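Local coordinates for protein putative glycosyltransferase (GalT1) (Streptococcus parasanguinis, PDB 4PHR) that binds UDP and is probably a glycosyltransferase, this chain being the GT-D-fold part of a longer protein, at residues Q50-I63 against L205-T217. Sequence-based numbering, arbitrary orientation.
Sequences QDYNEKLAKRLQQI and LGPTAKVLVADLT. With UDP (uridine-5'-diphosphate), chain B.
Val211 of helix 206-217 packs against Leu56, Arg59 and Ile63 of helix 54-63. The two helix axes approach to 9.7 Å and cross at 55°. The tight part is apolar and buried. Val211 CG2 meets Leu56 CD1 at 3.6 Å and also touches Arg59 CB. Leu56 CD2 leans on the ring of Pro207. Leu60 CD2 lies over Lys210 CB, and Ile63 CD1 sits 3.6 Å from Ala214 CB. Leu41 and Met42 of helix 36-42 adjoin Pro207 and Leu60.

At the start of the contact, Gln50 CG rests on Pro207 CG at 3.5 Å. The Gln50 chain then bends at chi2, bringing OE1 to the Thr208 side and NE2 to Asp51 O. NE2 donates to that oxygen almost in the amide plane. This bond, with a water at OE1, sets the rotation of the amide. The water donates to Gln50 OE1 and to UDP O4 and accepts from Thr208 OG1. It therefore ties both segments to the uracil.

The other end is more polar and partly exposed. Arg59 bends at chi2 and chi3, so that Ile63 CD1 lies against one face of its guanidinium, toward the rim. Its NH2 forms a salt bridge with Asp215 OD1 at 3.0 Å, on the syn side but 33° out of the carboxylate plane. The bond is bent, with an N-H...O angle of 139°. NH1 is held by Gln62 OE1. A second water joins Arg59 NE to Asp215 OD2, which also hydrogen-bonds Tyr185 OH.

The Lys210 chain bends off to the nucleotide, where NZ hydrogen-bonds UDP O2A at 3.0 Å and forms a salt bridge with Asp225. Gly206 N donates to UDP O5'. Solvent probably weakens the Arg59 salt bridge, whereas shifting the two segments against each other would probably disturb the water-mediated contact to the uracil.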
loop_
_atom_site.group_PDB
_atom_site.type_symbol
_atom_site.label_atom_id
_atom_site.label_comp_id
_atom_site.label_asym_id
_atom_site.label_seq_id
_atom_site.Cartn_x
_atom_site.Cartn_y
_atom_site.Cartn_z
ATOM N N GLN A 50 6.037 -9.864 8.084
ATOM C CA GLN A 50 7.454 -9.617 7.808
ATOM C C GLN A 50 8.298 -9.505 9.073
ATOM O O GLN A 50 8.160 -8.567 9.859
ATOM C CB GLN A 50 7.647 -8.372 6.928
ATOM C CG GLN A 50 9.111 -8.055 6.607
ATOM C CD GLN A 50 9.788 -9.150 5.790
ATOM O OE1 GLN A 50 9.337 -9.503 4.690
ATOM N NE2 GLN A 50 10.873 -9.694 6.326
ATOM N N ASP A 51 9.185 -10.476 9.255
ATOM C CA ASP A 51 10.140 -10.450 10.356
ATOM C C ASP A 51 11.107 -9.280 10.197
ATOM O O ASP A 51 11.451 -8.887 9.077
ATOM C CB ASP A 51 10.946 -11.754 10.404
ATOM C CG ASP A 51 10.082 -12.976 10.672
ATOM O OD1 ASP A 51 10.567 -14.103 10.445
ATOM O OD2 ASP A 51 8.924 -12.817 11.119
ATOM N N TYR A 52 11.572 -8.739 11.317
ATOM C CA TYR A 52 12.618 -7.731 11.260
ATOM C C TYR A 52 13.802 -8.208 10.422
ATOM O O TYR A 52 14.253 -9.353 10.529
ATOM C CB TYR A 52 13.097 -7.312 12.654
ATOM C CG TYR A 52 14.246 -6.328 12.593
ATOM C CD1 TYR A 52 14.023 -4.998 12.255
ATOM C CD2 TYR A 52 15.558 -6.735 12.818
ATOM C CE1 TYR A 52 15.059 -4.095 12.169
ATOM C CE2 TYR A 52 16.608 -5.833 12.737
ATOM C CZ TYR A 52 16.352 -4.515 12.410
ATOM O OH TYR A 52 17.384 -3.605 12.327
ATOM N N ASN A 53 14.296 -7.308 9.590
ATOM C CA ASN A 53 15.472 -7.564 8.779
ATOM C C ASN A 53 16.236 -6.253 8.662
ATOM O O ASN A 53 15.671 -5.238 8.265
ATOM C CB ASN A 53 15.055 -8.096 7.404
ATOM C CG ASN A 53 16.236 -8.363 6.497
ATOM O OD1 ASN A 53 16.887 -7.434 6.016
ATOM N ND2 ASN A 53 16.517 -9.637 6.251
ATOM N N GLU A 54 17.512 -6.264 9.029
ATOM C CA GLU A 54 18.289 -5.030 9.082
ATOM C C GLU A 54 18.494 -4.376 7.722
ATOM O O GLU A 54 18.463 -3.154 7.612
ATOM C CB GLU A 54 19.640 -5.266 9.764
ATOM C CG GLU A 54 20.436 -3.987 10.005
ATOM C CD GLU A 54 21.637 -4.197 10.907
ATOM O OE1 GLU A 54 22.061 -5.361 11.075
ATOM O OE2 GLU A 54 22.153 -3.197 11.451
ATOM N N LYS A 55 18.700 -5.181 6.684
ATOM C CA LYS A 55 18.869 -4.631 5.343
ATOM C C LYS A 55 17.578 -3.970 4.866
ATOM O O LYS A 55 17.603 -2.897 4.262
ATOM C CB LYS A 55 19.302 -5.722 4.360
ATOM C CG LYS A 55 20.714 -6.229 4.589
ATOM C CD LYS A 55 21.089 -7.302 3.569
ATOM C CE LYS A 55 22.590 -7.538 3.535
ATOM N NZ LYS A 55 23.115 -7.981 4.855
ATOM N N LEU A 56 16.450 -4.615 5.142
ATOM C CA LEU A 56 15.151 -4.047 4.811
ATOM C C LEU A 56 14.945 -2.729 5.564
ATOM O O LEU A 56 14.527 -1.725 4.983
ATOM C CB LEU A 56 14.046 -5.045 5.164
ATOM C CG LEU A 56 12.599 -4.569 5.024
ATOM C CD1 LEU A 56 12.323 -4.018 3.627
ATOM C CD2 LEU A 56 11.631 -5.702 5.364
ATOM N N ALA A 57 15.247 -2.732 6.857
ATOM C CA ALA A 57 15.073 -1.535 7.670
ATOM C C ALA A 57 15.890 -0.369 7.105
ATOM O O ALA A 57 15.401 0.753 7.005
ATOM C CB ALA A 57 15.449 -1.813 9.119
ATOM N N LYS A 58 17.138 -0.644 6.734
ATOM C CA LYS A 58 17.996 0.378 6.158
ATOM C C LYS A 58 17.473 0.921 4.823
ATOM O O LYS A 58 17.468 2.137 4.598
ATOM C CB LYS A 58 19.424 -0.156 6.011
ATOM C CG LYS A 58 20.388 0.827 5.391
ATOM C CD LYS A 58 21.800 0.251 5.357
ATOM C CE LYS A 58 22.764 1.178 4.631
ATOM N NZ LYS A 58 22.998 2.443 5.380
ATOM N N ARG A 59 17.021 0.031 3.937
ATOM C CA ARG A 59 16.451 0.466 2.660
ATOM C C ARG A 59 15.234 1.361 2.892
ATOM O O ARG A 59 15.088 2.400 2.245
ATOM C CB ARG A 59 16.057 -0.730 1.785
ATOM C CG ARG A 59 17.238 -1.420 1.113
ATOM C CD ARG A 59 17.999 -0.483 0.161
ATOM N NE ARG A 59 17.263 -0.178 -1.066
ATOM C CZ ARG A 59 16.904 1.047 -1.449
ATOM N NH1 ARG A 59 17.212 2.104 -0.711
ATOM N NH2 ARG A 59 16.236 1.220 -2.578
ATOM N N LEU A 60 14.356 0.953 3.806
ATOM C CA LEU A 60 13.161 1.738 4.107
ATOM C C LEU A 60 13.541 3.147 4.569
ATOM O O LEU A 60 12.938 4.136 4.139
ATOM C CB LEU A 60 12.298 1.037 5.156
ATOM C CG LEU A 60 11.562 -0.220 4.673
ATOM C CD1 LEU A 60 10.847 -0.895 5.836
ATOM C CD2 LEU A 60 10.583 0.104 3.552
ATOM N N GLN A 61 14.545 3.242 5.437
ATOM C CA GLN A 61 15.001 4.550 5.912
ATOM C C GLN A 61 15.533 5.405 4.760
ATOM O O GLN A 61 15.267 6.606 4.683
ATOM C CB GLN A 61 16.072 4.381 6.994
ATOM C CG GLN A 61 15.527 3.846 8.305
ATOM C CD GLN A 61 16.609 3.305 9.227
ATOM O OE1 GLN A 61 17.752 3.107 8.817
ATOM N NE2 GLN A 61 16.248 3.057 10.479
ATOM N N GLN A 62 16.283 4.784 3.859
ATOM C CA GLN A 62 16.802 5.494 2.696
ATOM C C GLN A 62 15.675 5.994 1.795
ATOM O O GLN A 62 15.688 7.128 1.322
ATOM C CB GLN A 62 17.733 4.582 1.897
ATOM C CG GLN A 62 19.014 4.225 2.616
ATOM C CD GLN A 62 19.809 3.182 1.876
ATOM O OE1 GLN A 62 19.259 2.375 1.116
ATOM N NE2 GLN A 62 21.116 3.190 2.084
ATOM N N ILE A 63 14.689 5.140 1.558
ATOM C CA ILE A 63 13.591 5.498 0.674
ATOM C C ILE A 63 12.783 6.665 1.250
ATOM O O ILE A 63 12.396 7.584 0.526
ATOM C CB ILE A 63 12.694 4.275 0.373
ATOM C CG1 ILE A 63 13.508 3.210 -0.378
ATOM C CG2 ILE A 63 11.469 4.691 -0.426
ATOM C CD1 ILE A 63 12.940 1.816 -0.266
ATOM N N LEU A 205 2.553 -5.977 -1.325
ATOM C CA LEU A 205 3.588 -6.849 -0.786
ATOM C C LEU A 205 4.243 -6.294 0.480
ATOM O O LEU A 205 5.439 -6.476 0.703
ATOM C CB LEU A 205 4.647 -7.170 -1.861
ATOM C CG LEU A 205 5.343 -8.529 -1.719
ATOM C CD1 LEU A 205 4.396 -9.681 -2.068
ATOM C CD2 LEU A 205 6.598 -8.587 -2.586
ATOM N N GLY A 206 3.452 -5.642 1.322
ATOM C CA GLY A 206 3.960 -5.192 2.604
ATOM C C GLY A 206 5.216 -4.350 2.471
ATOM O O GLY A 206 5.332 -3.557 1.529
ATOM N N PRO A 207 6.158 -4.487 3.426
ATOM C CA PRO A 207 7.349 -3.625 3.388
ATOM C C PRO A 207 8.230 -3.884 2.171
ATOM O O PRO A 207 8.906 -2.964 1.688
ATOM C CB PRO A 207 8.097 -3.983 4.680
ATOM C CG PRO A 207 7.539 -5.291 5.094
ATOM C CD PRO A 207 6.121 -5.335 4.628
ATOM N N THR A 208 8.221 -5.116 1.680
ATOM C CA THR A 208 9.006 -5.456 0.507
ATOM C C THR A 208 8.562 -4.631 -0.704
ATOM O O THR A 208 9.378 -4.272 -1.559
ATOM C CB THR A 208 8.939 -6.963 0.215
ATOM O OG1 THR A 208 9.413 -7.677 1.363
ATOM C CG2 THR A 208 9.797 -7.328 -0.992
ATOM N N ALA A 209 7.267 -4.329 -0.768
ATOM C CA ALA A 209 6.717 -3.523 -1.862
ATOM C C ALA A 209 7.422 -2.172 -1.985
ATOM O O ALA A 209 7.626 -1.675 -3.087
ATOM C CB ALA A 209 5.214 -3.311 -1.678
ATOM N N LYS A 210 7.794 -1.574 -0.859
ATOM C CA LYS A 210 8.371 -0.232 -0.899
ATOM C C LYS A 210 9.757 -0.262 -1.540
ATOM O O LYS A 210 10.121 0.624 -2.328
ATOM C CB LYS A 210 8.418 0.388 0.494
ATOM C CG LYS A 210 7.022 0.659 1.098
ATOM C CD LYS A 210 6.462 -0.577 1.776
ATOM C CE LYS A 210 5.127 -0.344 2.492
ATOM N NZ LYS A 210 3.907 -0.506 1.648
ATOM N N VAL A 211 10.534 -1.283 -1.203
ATOM C CA VAL A 211 11.872 -1.421 -1.760
ATOM C C VAL A 211 11.765 -1.722 -3.253
ATOM O O VAL A 211 12.500 -1.157 -4.068
ATOM C CB VAL A 211 12.675 -2.524 -1.044
ATOM C CG1 VAL A 211 14.109 -2.586 -1.590
ATOM C CG2 VAL A 211 12.695 -2.264 0.459
ATOM N N LEU A 212 10.831 -2.598 -3.608
ATOM C CA LEU A 212 10.616 -2.944 -5.007
ATOM C C LEU A 212 10.253 -1.702 -5.818
ATOM O O LEU A 212 10.838 -1.449 -6.874
ATOM C CB LEU A 212 9.510 -3.999 -5.130
ATOM C CG LEU A 212 9.293 -4.592 -6.525
ATOM C CD1 LEU A 212 10.574 -5.249 -7.016
ATOM C CD2 LEU A 212 8.140 -5.592 -6.525
ATOM N N VAL A 213 9.294 -0.918 -5.331
ATOM C CA VAL A 213 8.889 0.289 -6.055
ATOM C C VAL A 213 10.065 1.264 -6.209
ATOM O O VAL A 213 10.292 1.819 -7.281
ATOM C CB VAL A 213 7.669 0.971 -5.383
ATOM C CG1 VAL A 213 7.456 2.377 -5.941
ATOM C CG2 VAL A 213 6.413 0.109 -5.574
ATOM N N ALA A 214 10.815 1.468 -5.131
ATOM C CA ALA A 214 11.976 2.354 -5.175
ATOM C C ALA A 214 12.970 1.912 -6.245
ATOM O O ALA A 214 13.427 2.727 -7.050
ATOM C CB ALA A 214 12.644 2.419 -3.813
ATOM N N ASP A 215 13.295 0.622 -6.269
ATOM C CA ASP A 215 14.283 0.119 -7.227
ATOM C C ASP A 215 13.767 0.127 -8.669
ATOM O O ASP A 215 14.523 0.403 -9.599
ATOM C CB ASP A 215 14.765 -1.282 -6.840
ATOM C CG ASP A 215 15.655 -1.283 -5.602
ATOM O OD1 ASP A 215 16.121 -0.198 -5.177
ATOM O OD2 ASP A 215 15.903 -2.384 -5.059
ATOM N N LEU A 216 12.490 -0.194 -8.861
ATOM C CA LEU A 216 11.865 -0.162 -10.185
ATOM C C LEU A 216 11.853 1.269 -10.731
ATOM O O LEU A 216 12.048 1.496 -11.925
ATOM C CB LEU A 216 10.427 -0.686 -10.106
ATOM C CG LEU A 216 9.942 -2.031 -10.653
ATOM C CD1 LEU A 216 11.052 -2.999 -11.050
ATOM C CD2 LEU A 216 8.961 -2.664 -9.659
ATOM N N THR A 217 11.608 2.230 -9.845
ATOM C CA THR A 217 11.562 3.646 -10.201
ATOM C C THR A 217 12.932 4.151 -10.643
ATOM O O THR A 217 13.041 4.950 -11.579
ATOM C CB THR A 217 11.050 4.490 -9.014
ATOM O OG1 THR A 217 9.735 4.051 -8.660
ATOM C CG2 THR A 217 11.006 5.973 -9.364
HETATM N N1 UDP B . 2.039 -9.202 1.685
HETATM C C2 UDP B . 2.584 -10.299 1.066
HETATM N N3 UDP B . 3.815 -10.767 1.461
HETATM C C4 UDP B . 4.510 -10.142 2.468
HETATM C C5 UDP B . 3.963 -9.024 3.097
HETATM C C6 UDP B . 2.658 -8.666 2.778
HETATM O O2 UDP B . 1.969 -10.887 0.176
HETATM O O4 UDP B . 5.625 -10.584 2.768
HETATM C "C1'" UDP B . 0.760 -8.673 1.188
HETATM C "C2'" UDP B . -0.503 -8.913 1.972
HETATM O "O2'" UDP B . -1.013 -10.203 1.710
HETATM C "C3'" UDP B . -1.390 -7.822 1.414
HETATM C "C4'" UDP B . -0.411 -6.689 1.152
HETATM O "O4'" UDP B . 0.897 -7.266 1.183
HETATM O "O3'" UDP B . -1.943 -8.231 0.182
HETATM C "C5'" UDP B . -0.534 -5.577 2.187
HETATM O "O5'" UDP B . 0.462 -4.599 1.922
HETATM P PA UDP B . 0.649 -3.294 2.846
HETATM O O1A UDP B . 1.096 -3.703 4.192
HETATM O O2A UDP B . 1.554 -2.389 2.098
HETATM O O3A UDP B . -0.870 -2.738 2.928
HETATM P PB UDP B . -1.524 -1.376 3.540
HETATM O O1B UDP B . -2.196 -1.789 4.806
HETATM O O2B UDP B . -2.498 -0.967 2.500
HETATM O O3B UDP B . -0.434 -0.379 3.785
HETATM O O HOH W 1 7.515 -8.219 3.177
HETATM O O HOH W 2 17.278 -2.573 -2.659
#